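Local coordinates for protein cobalamin biosynthesis precorrin-6Y methylase (CbiE) (PDB 2BB3) that probably methylates a precorrin intermediate on the route to adenosylcobalamin, using S-adenosyl-L-methionine as the methyl donor, at residues I82-R87 against A112-I117; Q127-R132 against V182-L187; I165-H170 against T209-E214. One frame throughout, in Å; residues are numbered along the deposited sequence.

Interaction 1: I82-R87 against A112-I117; sequences IMEEGR and AEDVEI
M83 packed on V115 is a small, partly buried apolar contact between helix 76-88 and the turn that leads into strand 116-120, in the half of the molecule built on a parallel sheet. It illustrates how one long, flexible side chain can join two segments with no hydrogen bond between them. M83 is deposited as selenomethionine, and its chain bends twice (chi2 133°, chi3 -81°), so that successive atoms of one side chain meet different partners. CG comes first, 3.4 Å from V115 CG1, tighter than usual van der Waals contact. The same methyl, V115 CG1, also lies 3.4 Å from the backbone O of M83, and V115 sits well away from a staggered first torsion (chi1 19°), consistent with some local strain. Past the bend, M83 SE approaches E113 OE1 at 4.2 Å, the two side chains crossing at about a right angle. M83 CE then ends near I117, 4.4 Å from its CG2. Toward solvent, two carboxylates approach, with E84 OE2 and D114 OD2 4.3 Å apart; R87, on the same helix, may offset part of that repulsion. M83 also touches I24 of strand 23-28, to which E116 is joined by backbone hydrogen bonding, while I82 carries the helix over V91 and V93 of strand 91-95 and Y51 of strand 49-52.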
loop_
_atom_site.group_PDB
_atom_site.type_symbol
_atom_site.label_atom_id
_atom_site.label_comp_id
_atom_site.label_asym_id
_atom_site.label_seq_id
_atom_site.Cartn_x
_atom_site.Cartn_y
_atom_site.Cartn_z
ATOM N N ILE A 82 -2.343 9.735 24.730
ATOM C CA ILE A 82 -3.460 9.141 24.002
ATOM C C ILE A 82 -3.593 7.665 24.354
ATOM O O ILE A 82 -4.692 7.151 24.558
ATOM C CB ILE A 82 -3.238 9.242 22.469
ATOM C CG1 ILE A 82 -3.230 10.705 22.034
ATOM C CG2 ILE A 82 -4.313 8.449 21.732
ATOM C CD1 ILE A 82 -2.984 10.899 20.556
HETATM N N MSE A 83 -2.446 6.998 24.408
HETATM C CA MSE A 83 -2.356 5.577 24.714
HETATM C C MSE A 83 -3.016 5.242 26.048
HETATM O O MSE A 83 -3.914 4.406 26.105
HETATM C CB MSE A 83 -0.880 5.166 24.736
HETATM C CG MSE A 83 -0.597 3.746 24.289
HETATM SE SE MSE A 83 0.869 3.709 23.024
HETATM C CE MSE A 83 -0.135 4.221 21.467
ATOM N N GLU A 84 -2.584 5.905 27.117
ATOM C CA GLU A 84 -3.141 5.640 28.443
ATOM C C GLU A 84 -4.626 5.982 28.529
ATOM O O GLU A 84 -5.391 5.282 29.195
ATOM C CB GLU A 84 -2.359 6.409 29.514
ATOM C CG GLU A 84 -2.430 5.778 30.907
ATOM C CD GLU A 84 -1.996 4.313 30.911
ATOM O OE1 GLU A 84 -0.872 4.013 30.449
ATOM O OE2 GLU A 84 -2.784 3.461 31.381
ATOM N N GLU A 85 -5.043 7.058 27.869
ATOM C CA GLU A 85 -6.453 7.431 27.905
ATOM C C GLU A 85 -7.274 6.316 27.277
ATOM O O GLU A 85 -8.478 6.210 27.506
ATOM C CB GLU A 85 -6.695 8.727 27.127
ATOM C CG GLU A 85 -7.979 9.454 27.518
ATOM C CD GLU A 85 -8.726 10.016 26.324
ATOM O OE1 GLU A 85 -8.072 10.330 25.306
ATOM O OE2 GLU A 85 -9.967 10.154 26.410
ATOM N N GLY A 86 -6.607 5.477 26.493
ATOM C CA GLY A 86 -7.295 4.397 25.815
ATOM C C GLY A 86 -7.583 3.229 26.736
ATOM O O GLY A 86 -8.103 2.204 26.306
ATOM N N ARG A 87 -7.234 3.376 28.007
ATOM C CA ARG A 87 -7.492 2.317 28.971
ATOM C C ARG A 87 -8.860 2.564 29.589
ATOM O O ARG A 87 -9.568 1.625 29.946
ATOM C CB ARG A 87 -6.434 2.317 30.078
ATOM C CG ARG A 87 -6.669 1.235 31.122
ATOM C CD ARG A 87 -6.031 1.577 32.462
ATOM N NE ARG A 87 -6.394 0.608 33.496
ATOM C CZ ARG A 87 -6.064 0.720 34.779
ATOM N NH1 ARG A 87 -5.362 1.765 35.199
ATOM N NH2 ARG A 87 -6.437 -0.213 35.646
ATOM N N ALA A 112 6.699 1.796 25.992
ATOM C CA ALA A 112 6.506 0.613 26.830
ATOM C C ALA A 112 5.030 0.272 26.756
ATOM O O ALA A 112 4.190 0.875 27.431
ATOM C CB ALA A 112 6.925 0.896 28.258
ATOM N N GLU A 113 4.742 -0.715 25.918
ATOM C CA GLU A 113 3.403 -1.185 25.598
ATOM C C GLU A 113 2.543 -1.849 26.678
ATOM O O GLU A 113 2.684 -3.040 26.939
ATOM C CB GLU A 113 3.530 -2.157 24.417
ATOM C CG GLU A 113 2.211 -2.529 23.764
ATOM C CD GLU A 113 1.834 -1.585 22.640
ATOM O OE1 GLU A 113 1.752 -0.360 22.883
ATOM O OE2 GLU A 113 1.617 -2.076 21.509
ATOM N N ASP A 114 1.644 -1.101 27.301
ATOM C CA ASP A 114 0.728 -1.707 28.271
ATOM C C ASP A 114 -0.556 -1.971 27.479
ATOM O O ASP A 114 -0.964 -3.120 27.310
ATOM C CB ASP A 114 0.424 -0.769 29.439
ATOM C CG ASP A 114 -0.647 -1.334 30.372
ATOM O OD1 ASP A 114 -0.556 -2.532 30.716
ATOM O OD2 ASP A 114 -1.575 -0.582 30.755
ATOM N N VAL A 115 -1.174 -0.898 26.998
ATOM C CA VAL A 115 -2.366 -1.000 26.178
ATOM C C VAL A 115 -1.944 -1.538 24.803
ATOM O O VAL A 115 -0.865 -1.228 24.305
ATOM C CB VAL A 115 -3.074 0.390 26.052
ATOM C CG1 VAL A 115 -2.107 1.490 26.404
ATOM C CG2 VAL A 115 -3.615 0.607 24.651
ATOM N N GLU A 116 -2.794 -2.357 24.202
ATOM C CA GLU A 116 -2.501 -2.941 22.907
ATOM C C GLU A 116 -2.864 -1.976 21.778
ATOM O O GLU A 116 -3.737 -1.128 21.928
ATOM C CB GLU A 116 -3.302 -4.232 22.757
ATOM C CG GLU A 116 -2.869 -5.125 21.611
ATOM C CD GLU A 116 -3.761 -6.350 21.481
ATOM O OE1 GLU A 116 -4.052 -6.981 22.525
ATOM O OE2 GLU A 116 -4.167 -6.684 20.341
ATOM N N ILE A 117 -2.177 -2.077 20.650
ATOM C CA ILE A 117 -2.533 -1.220 19.546
ATOM C C ILE A 117 -2.762 -2.062 18.287
ATOM O O ILE A 117 -2.026 -3.003 18.014
ATOM C CB ILE A 117 -1.477 -0.087 19.312
ATOM C CG1 ILE A 117 -0.824 -0.237 17.952
ATOM C CG2 ILE A 117 -0.469 -0.033 20.445
ATOM C CD1 ILE A 117 -1.692 0.310 16.866
#

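Interaction 2: Q127-R132 against V182-L187; sequences QVALAR and VLLENL. With SAH (S-adenosyl-L-homocysteine), chain C.
L187 fits its side chain against the helix 125-133 while its backbone holds the adenine of S-adenosyl-L-homocysteine, a clear case of one residue serving packing and recognition together. The apolar part centres on L187 CD1, 3.8 Å from V128 CG1 and equally far from A129 CB, with the V128 and L187 side chains sliding past each other in opposite directions. CG of L187 stands anti to its own carbonyl carbon (chi1 -66°), which turns the branched end toward the helix. Nearer the strand, L184 CD2 rests 4.1 Å from R132 CB and also touches the methyl of A129. This is the second lobe of the tetrapyrrole methylase fold, where helix 125-133 lies against the mixed sheet and the ligand reaches the loop just after strand 180-185. The polar part is all backbone on the protein side: L187 N donates to adenine N1 at 2.9 Å (138° at the hydrogen), and adenine N6 donates to L187 O at 3.1 Å (154°). With an alanine here both CD methyls are gone, which would probably open a gap beside V128 and A129 and leave the adenine-binding backbone less firmly placed. The charged end of R132 passes L187 CD2 obliquely and forms a salt bridge with E192.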
loop_
_atom_site.group_PDB
_atom_site.type_symbol
_atom_site.label_atom_id
_atom_site.label_comp_id
_atom_site.label_asym_id
_atom_site.label_seq_id
_atom_site.Cartn_x
_atom_site.Cartn_y
_atom_site.Cartn_z
ATOM N N GLN A 127 0.523 4.506 -2.863
ATOM C CA GLN A 127 -0.316 3.743 -3.782
ATOM C C GLN A 127 -0.890 4.599 -4.895
ATOM O O GLN A 127 -0.954 4.171 -6.057
ATOM C CB GLN A 127 -1.474 3.085 -3.029
ATOM C CG GLN A 127 -1.086 1.845 -2.264
ATOM C CD GLN A 127 -2.158 1.432 -1.302
ATOM O OE1 GLN A 127 -2.257 1.984 -0.206
ATOM N NE2 GLN A 127 -2.997 0.474 -1.713
ATOM N N VAL A 128 -1.321 5.806 -4.544
ATOM C CA VAL A 128 -1.888 6.690 -5.556
ATOM C C VAL A 128 -0.820 7.031 -6.603
ATOM O O VAL A 128 -1.110 7.000 -7.796
ATOM C CB VAL A 128 -2.474 7.966 -4.895
ATOM C CG1 VAL A 128 -2.884 8.979 -5.940
ATOM C CG2 VAL A 128 -3.683 7.582 -4.041
ATOM N N ALA A 129 0.410 7.314 -6.162
ATOM C CA ALA A 129 1.501 7.640 -7.095
ATOM C C ALA A 129 1.833 6.447 -8.007
ATOM O O ALA A 129 1.994 6.592 -9.220
ATOM C CB ALA A 129 2.777 8.078 -6.314
ATOM N N LEU A 130 1.925 5.265 -7.409
ATOM C CA LEU A 130 2.227 4.052 -8.158
ATOM C C LEU A 130 1.150 3.814 -9.195
ATOM O O LEU A 130 1.427 3.346 -10.298
ATOM C CB LEU A 130 2.323 2.859 -7.210
ATOM C CG LEU A 130 3.710 2.272 -6.910
ATOM C CD1 LEU A 130 4.839 3.238 -7.257
ATOM C CD2 LEU A 130 3.751 1.849 -5.468
ATOM N N ALA A 131 -0.089 4.135 -8.845
ATOM C CA ALA A 131 -1.180 3.956 -9.790
ATOM C C ALA A 131 -1.082 4.947 -10.942
ATOM O O ALA A 131 -1.420 4.609 -12.066
ATOM C CB ALA A 131 -2.518 4.090 -9.091
ATOM N N ARG A 132 -0.617 6.163 -10.668
ATOM C CA ARG A 132 -0.465 7.161 -11.740
ATOM C C ARG A 132 0.642 6.757 -12.709
ATOM O O ARG A 132 0.519 6.950 -13.907
ATOM C CB ARG A 132 -0.085 8.539 -11.176
ATOM C CG ARG A 132 -1.129 9.194 -10.311
ATOM C CD ARG A 132 -2.368 9.596 -11.097
ATOM N NE ARG A 132 -3.141 10.546 -10.314
ATOM C CZ ARG A 132 -4.101 10.220 -9.460
ATOM N NH1 ARG A 132 -4.421 8.940 -9.290
ATOM N NH2 ARG A 132 -4.710 11.174 -8.749
ATOM N N VAL A 182 10.549 12.501 -11.256
ATOM C CA VAL A 182 9.158 12.810 -11.525
ATOM C C VAL A 182 8.615 13.221 -10.155
ATOM O O VAL A 182 8.778 12.502 -9.172
ATOM C CB VAL A 182 8.370 11.583 -12.061
ATOM C CG1 VAL A 182 6.903 11.940 -12.246
ATOM C CG2 VAL A 182 8.960 11.110 -13.389
ATOM N N LEU A 183 7.987 14.394 -10.103
ATOM C CA LEU A 183 7.429 14.940 -8.875
ATOM C C LEU A 183 5.916 14.793 -8.917
ATOM O O LEU A 183 5.271 15.315 -9.828
ATOM C CB LEU A 183 7.781 16.431 -8.748
ATOM C CG LEU A 183 9.264 16.820 -8.809
ATOM C CD1 LEU A 183 9.454 18.332 -8.660
ATOM C CD2 LEU A 183 10.016 16.106 -7.720
ATOM N N LEU A 184 5.352 14.074 -7.945
ATOM C CA LEU A 184 3.903 13.931 -7.879
ATOM C C LEU A 184 3.496 14.755 -6.656
ATOM O O LEU A 184 3.732 14.375 -5.518
ATOM C CB LEU A 184 3.493 12.452 -7.785
ATOM C CG LEU A 184 4.048 11.688 -8.997
ATOM C CD1 LEU A 184 5.308 10.946 -8.584
ATOM C CD2 LEU A 184 3.024 10.725 -9.570
ATOM N N GLU A 185 2.913 15.917 -6.930
ATOM C CA GLU A 185 2.525 16.870 -5.911
ATOM C C GLU A 185 1.050 16.948 -5.615
ATOM O O GLU A 185 0.207 16.984 -6.525
ATOM C CB GLU A 185 2.999 18.270 -6.326
ATOM C CG GLU A 185 4.469 18.319 -6.662
ATOM C CD GLU A 185 4.895 19.652 -7.251
ATOM O OE1 GLU A 185 4.313 20.066 -8.280
ATOM O OE2 GLU A 185 5.813 20.286 -6.685
ATOM N N ASN A 186 0.744 16.979 -4.325
ATOM C CA ASN A 186 -0.629 17.122 -3.868
ATOM C C ASN A 186 -1.598 16.159 -4.549
ATOM O O ASN A 186 -2.659 16.571 -5.018
ATOM C CB ASN A 186 -1.058 18.572 -4.112
ATOM C CG ASN A 186 0.049 19.562 -3.779
ATOM O OD1 ASN A 186 0.688 19.466 -2.727
ATOM N ND2 ASN A 186 0.280 20.518 -4.672
ATOM N N LEU A 187 -1.240 14.880 -4.604
ATOM C CA LEU A 187 -2.102 13.894 -5.228
ATOM C C LEU A 187 -3.499 13.969 -4.624
ATOM O O LEU A 187 -3.669 13.997 -3.400
ATOM C CB LEU A 187 -1.517 12.490 -5.053
ATOM C CG LEU A 187 -0.203 12.309 -5.812
ATOM C CD1 LEU A 187 0.394 10.927 -5.552
ATOM C CD2 LEU A 187 -0.449 12.494 -7.315
HETATM N N SAH C . 0.664 8.067 5.955
HETATM C CA SAH C . 0.778 8.785 4.750
HETATM C CB SAH C . 2.136 9.473 4.629
HETATM C CG SAH C . 2.661 10.474 5.649
HETATM S SD SAH C . 4.369 10.947 5.598
HETATM C C SAH C . 0.433 7.863 3.637
HETATM O O SAH C . 0.297 8.461 2.646
HETATM O OXT SAH C . 0.358 6.674 3.788
HETATM C "C5'" SAH C . 3.882 12.395 4.704
HETATM C "C4'" SAH C . 4.389 12.464 3.276
HETATM O "O4'" SAH C . 3.644 11.737 2.379
HETATM C "C3'" SAH C . 4.585 13.831 2.694
HETATM O "O3'" SAH C . 5.742 14.446 3.076
HETATM C "C2'" SAH C . 4.554 13.508 1.244
HETATM O "O2'" SAH C . 5.788 13.206 0.754
HETATM C "C1'" SAH C . 3.692 12.302 1.149
HETATM N N9 SAH C . 2.339 12.666 0.802
HETATM C C8 SAH C . 1.320 12.604 1.604
HETATM N N7 SAH C . 0.228 12.935 1.010
HETATM C C5 SAH C . 0.524 13.216 -0.200
HETATM C C6 SAH C . -0.243 13.609 -1.246
HETATM N N6 SAH C . -1.509 13.803 -1.165
HETATM N N1 SAH C . 0.347 13.813 -2.406
HETATM C C2 SAH C . 1.666 13.643 -2.532
HETATM N N3 SAH C . 2.385 13.252 -1.504
HETATM C C4 SAH C . 1.839 13.051 -0.349
#

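Interaction 3: I165-H170 against T209-E214; sequences ILADSH and TIIFVE. With SAH (S-adenosyl-L-homocysteine), chain C.
The carbonyl oxygen of A167 is approached by three groups: T209 N donates to it at 3.2 Å, and the ribose hydroxyls of S-adenosyl-L-homocysteine lie within hydrogen-bonding distance, O2' at 2.7 Å and O3' at 3.1 Å from A167 O. The setting is an antiparallel pair of strands, 162-167 and 209-213, neighbours in the mixed sheet of the second lobe, and the example shows how a strand end can double as a ribose-binding edge. O2' is also 3.1 Å from T209 O, so the sugar is held against backbone carbonyls of both strands. T209 O in turn accepts from A167 N at 2.8 Å, the donor lying nearly on the line of the carbonyl bond (175°). Further along the pair of strands, I165 and I211 form a second hydrogen-bonded pair through reciprocal, nearly straight N-H to O bonds; between these pairs stands the non-hydrogen-bonded pair L166 and I210.

That middle pair faces the ligand. L166 and I210 lie side by side, pointing the same way, with L166 CD2 3.6 Å from I210 CG1. Standing anti to the carbonyl carbon (chi1 -77°), I210 CG1 also lies 3.6 Å from N3 of S-adenosyl-L-homocysteine. S125 and A129 of helix 125-133 cover I210 further. On the other face, I211 packs against both I165 and A167, its CD1 reaching the methyl of A167, with V213 touching the CD1 end of I165, and the hydroxyl of T209 turns to S206 O. Beyond the strand, D168 closes an Asx turn: its OD1 is met by H170 N at 2.9 Å, from 43° above the carboxylate plane.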
loop_
_atom_site.group_PDB
_atom_site.type_symbol
_atom_site.label_atom_id
_atom_site.label_comp_id
_atom_site.label_asym_id
_atom_site.label_seq_id
_atom_site.Cartn_x
_atom_site.Cartn_y
_atom_site.Cartn_z
ATOM N N ILE A 165 10.314 8.419 -3.154
ATOM C CA ILE A 165 10.641 9.175 -1.953
ATOM C C ILE A 165 9.491 10.033 -1.452
ATOM O O ILE A 165 8.930 10.815 -2.200
ATOM C CB ILE A 165 11.850 10.111 -2.226
ATOM C CG1 ILE A 165 13.018 9.304 -2.792
ATOM C CG2 ILE A 165 12.265 10.829 -0.947
ATOM C CD1 ILE A 165 14.095 10.182 -3.462
ATOM N N LEU A 166 9.126 9.870 -0.190
ATOM C CA LEU A 166 8.079 10.709 0.371
ATOM C C LEU A 166 8.826 11.949 0.837
ATOM O O LEU A 166 9.567 11.897 1.819
ATOM C CB LEU A 166 7.374 10.013 1.539
ATOM C CG LEU A 166 6.697 8.680 1.184
ATOM C CD1 LEU A 166 5.514 8.463 2.070
ATOM C CD2 LEU A 166 6.225 8.693 -0.242
ATOM N N ALA A 167 8.655 13.060 0.126
ATOM C CA ALA A 167 9.377 14.261 0.490
ATOM C C ALA A 167 8.499 15.456 0.803
ATOM O O ALA A 167 7.291 15.451 0.582
ATOM C CB ALA A 167 10.349 14.628 -0.643
ATOM N N ASP A 168 9.126 16.476 1.367
ATOM C CA ASP A 168 8.429 17.715 1.645
ATOM C C ASP A 168 9.297 18.735 0.932
ATOM O O ASP A 168 10.303 18.346 0.364
ATOM C CB ASP A 168 8.302 18.001 3.148
ATOM C CG ASP A 168 9.628 18.113 3.848
ATOM O OD1 ASP A 168 10.652 18.365 3.181
ATOM O OD2 ASP A 168 9.635 17.974 5.091
ATOM N N SER A 169 8.919 20.010 0.968
ATOM C CA SER A 169 9.631 21.064 0.258
ATOM C C SER A 169 11.097 21.257 0.623
ATOM O O SER A 169 11.833 21.937 -0.094
ATOM C CB SER A 169 8.879 22.402 0.415
ATOM O OG SER A 169 8.799 22.818 1.777
ATOM N N HIS A 170 11.534 20.659 1.723
ATOM C CA HIS A 170 12.923 20.812 2.143
ATOM C C HIS A 170 13.832 19.658 1.715
ATOM O O HIS A 170 14.982 19.594 2.137
ATOM C CB HIS A 170 13.009 20.983 3.667
ATOM C CG HIS A 170 12.001 21.941 4.224
ATOM N ND1 HIS A 170 10.836 21.520 4.828
ATOM C CD2 HIS A 170 11.967 23.292 4.226
ATOM C CE1 HIS A 170 10.121 22.578 5.177
ATOM N NE2 HIS A 170 10.782 23.664 4.826
ATOM N N THR A 209 5.044 16.000 -1.596
ATOM C CA THR A 209 5.707 15.640 -2.844
ATOM C C THR A 209 6.275 14.238 -2.863
ATOM O O THR A 209 7.059 13.854 -1.993
ATOM C CB THR A 209 6.876 16.623 -3.141
ATOM O OG1 THR A 209 6.355 17.955 -3.216
ATOM C CG2 THR A 209 7.538 16.299 -4.468
ATOM N N ILE A 210 5.872 13.449 -3.845
ATOM C CA ILE A 210 6.455 12.131 -3.937
ATOM C C ILE A 210 7.424 12.260 -5.089
ATOM O O ILE A 210 7.084 12.821 -6.129
ATOM C CB ILE A 210 5.390 11.030 -4.129
ATOM C CG1 ILE A 210 4.704 10.757 -2.772
ATOM C CG2 ILE A 210 6.053 9.748 -4.641
ATOM C CD1 ILE A 210 3.571 9.777 -2.827
ATOM N N ILE A 211 8.654 11.799 -4.877
ATOM C CA ILE A 211 9.702 11.916 -5.896
ATOM C C ILE A 211 10.023 10.556 -6.492
ATOM O O ILE A 211 10.555 9.710 -5.802
ATOM C CB ILE A 211 10.996 12.488 -5.278
ATOM C CG1 ILE A 211 10.742 13.905 -4.745
ATOM C CG2 ILE A 211 12.125 12.462 -6.308
ATOM C CD1 ILE A 211 11.998 14.577 -4.122
ATOM N N PHE A 212 9.699 10.351 -7.763
ATOM C CA PHE A 212 9.978 9.075 -8.413
ATOM C C PHE A 212 11.315 9.131 -9.149
ATOM O O PHE A 212 11.511 9.977 -10.014
ATOM C CB PHE A 212 8.862 8.712 -9.408
ATOM C CG PHE A 212 9.098 7.420 -10.132
ATOM C CD1 PHE A 212 9.155 6.215 -9.431
ATOM C CD2 PHE A 212 9.278 7.403 -11.514
ATOM C CE1 PHE A 212 9.390 5.015 -10.093
ATOM C CE2 PHE A 212 9.515 6.198 -12.192
ATOM C CZ PHE A 212 9.569 5.005 -11.481
ATOM N N VAL A 213 12.231 8.230 -8.792
ATOM C CA VAL A 213 13.549 8.150 -9.422
ATOM C C VAL A 213 13.719 6.746 -10.030
ATOM O O VAL A 213 13.893 5.765 -9.295
ATOM C CB VAL A 213 14.682 8.376 -8.385
ATOM C CG1 VAL A 213 15.990 8.652 -9.105
ATOM C CG2 VAL A 213 14.323 9.521 -7.428
ATOM N N GLU A 214 13.677 6.645 -11.359
ATOM C CA GLU A 214 13.838 5.349 -12.028
ATOM C C GLU A 214 15.205 4.766 -11.747
ATOM O O GLU A 214 16.190 5.495 -11.675
ATOM C CB GLU A 214 13.660 5.453 -13.556
ATOM C CG GLU A 214 12.333 6.025 -14.026
ATOM C CD GLU A 214 11.951 5.556 -15.435
ATOM O OE1 GLU A 214 11.095 6.209 -16.085
ATOM O OE2 GLU A 214 12.505 4.523 -15.885
HETATM N N SAH C . 0.664 8.067 5.955
HETATM C CA SAH C . 0.778 8.785 4.750
HETATM C CB SAH C . 2.136 9.473 4.629
HETATM C CG SAH C . 2.661 10.474 5.649
HETATM S SD SAH C . 4.369 10.947 5.598
HETATM C C SAH C . 0.433 7.863 3.637
HETATM O O SAH C . 0.297 8.461 2.646
HETATM O OXT SAH C . 0.358 6.674 3.788
HETATM C "C5'" SAH C . 3.882 12.395 4.704
HETATM C "C4'" SAH C . 4.389 12.464 3.276
HETATM O "O4'" SAH C . 3.644 11.737 2.379
HETATM C "C3'" SAH C . 4.585 13.831 2.694
HETATM O "O3'" SAH C . 5.742 14.446 3.076
HETATM C "C2'" SAH C . 4.554 13.508 1.244
HETATM O "O2'" SAH C . 5.788 13.206 0.754
HETATM C "C1'" SAH C . 3.692 12.302 1.149
HETATM N N9 SAH C . 2.339 12.666 0.802
HETATM C C8 SAH C . 1.320 12.604 1.604
HETATM N N7 SAH C . 0.228 12.935 1.010
HETATM C C5 SAH C . 0.524 13.216 -0.200
HETATM C C6 SAH C . -0.243 13.609 -1.246
HETATM N N6 SAH C . -1.509 13.803 -1.165
HETATM N N1 SAH C . 0.347 13.813 -2.406
HETATM C C2 SAH C . 1.666 13.643 -2.532
HETATM N N3 SAH C . 2.385 13.252 -1.504
HETATM C C4 SAH C . 1.839 13.051 -0.349
#

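Overall arrangement
Interactions 2 and 3 belong to one neighbourhood: their centres are 10 Å apart, strands 180-185 and 209-213 are adjacent in the mixed sheet, and both contacts touch S-adenosyl-L-homocysteine. They meet through probable backbone hydrogen bonds, F212 N to V182 O at 2.7 Å and L184 N to I210 O at 2.8 Å. Each takes part of the ligand, interaction 2 the adenine edge at N1 and N6 and interaction 3 the ribose hydroxyls, with D98, S125 and D207 among the other residues that hold it. Interaction 1 lies on the opposite side of the chain's centre, its centre 34 Å and 33 Å from those of interactions 2 and 3. Its I117 side chain remains about 14 Å from the ligand.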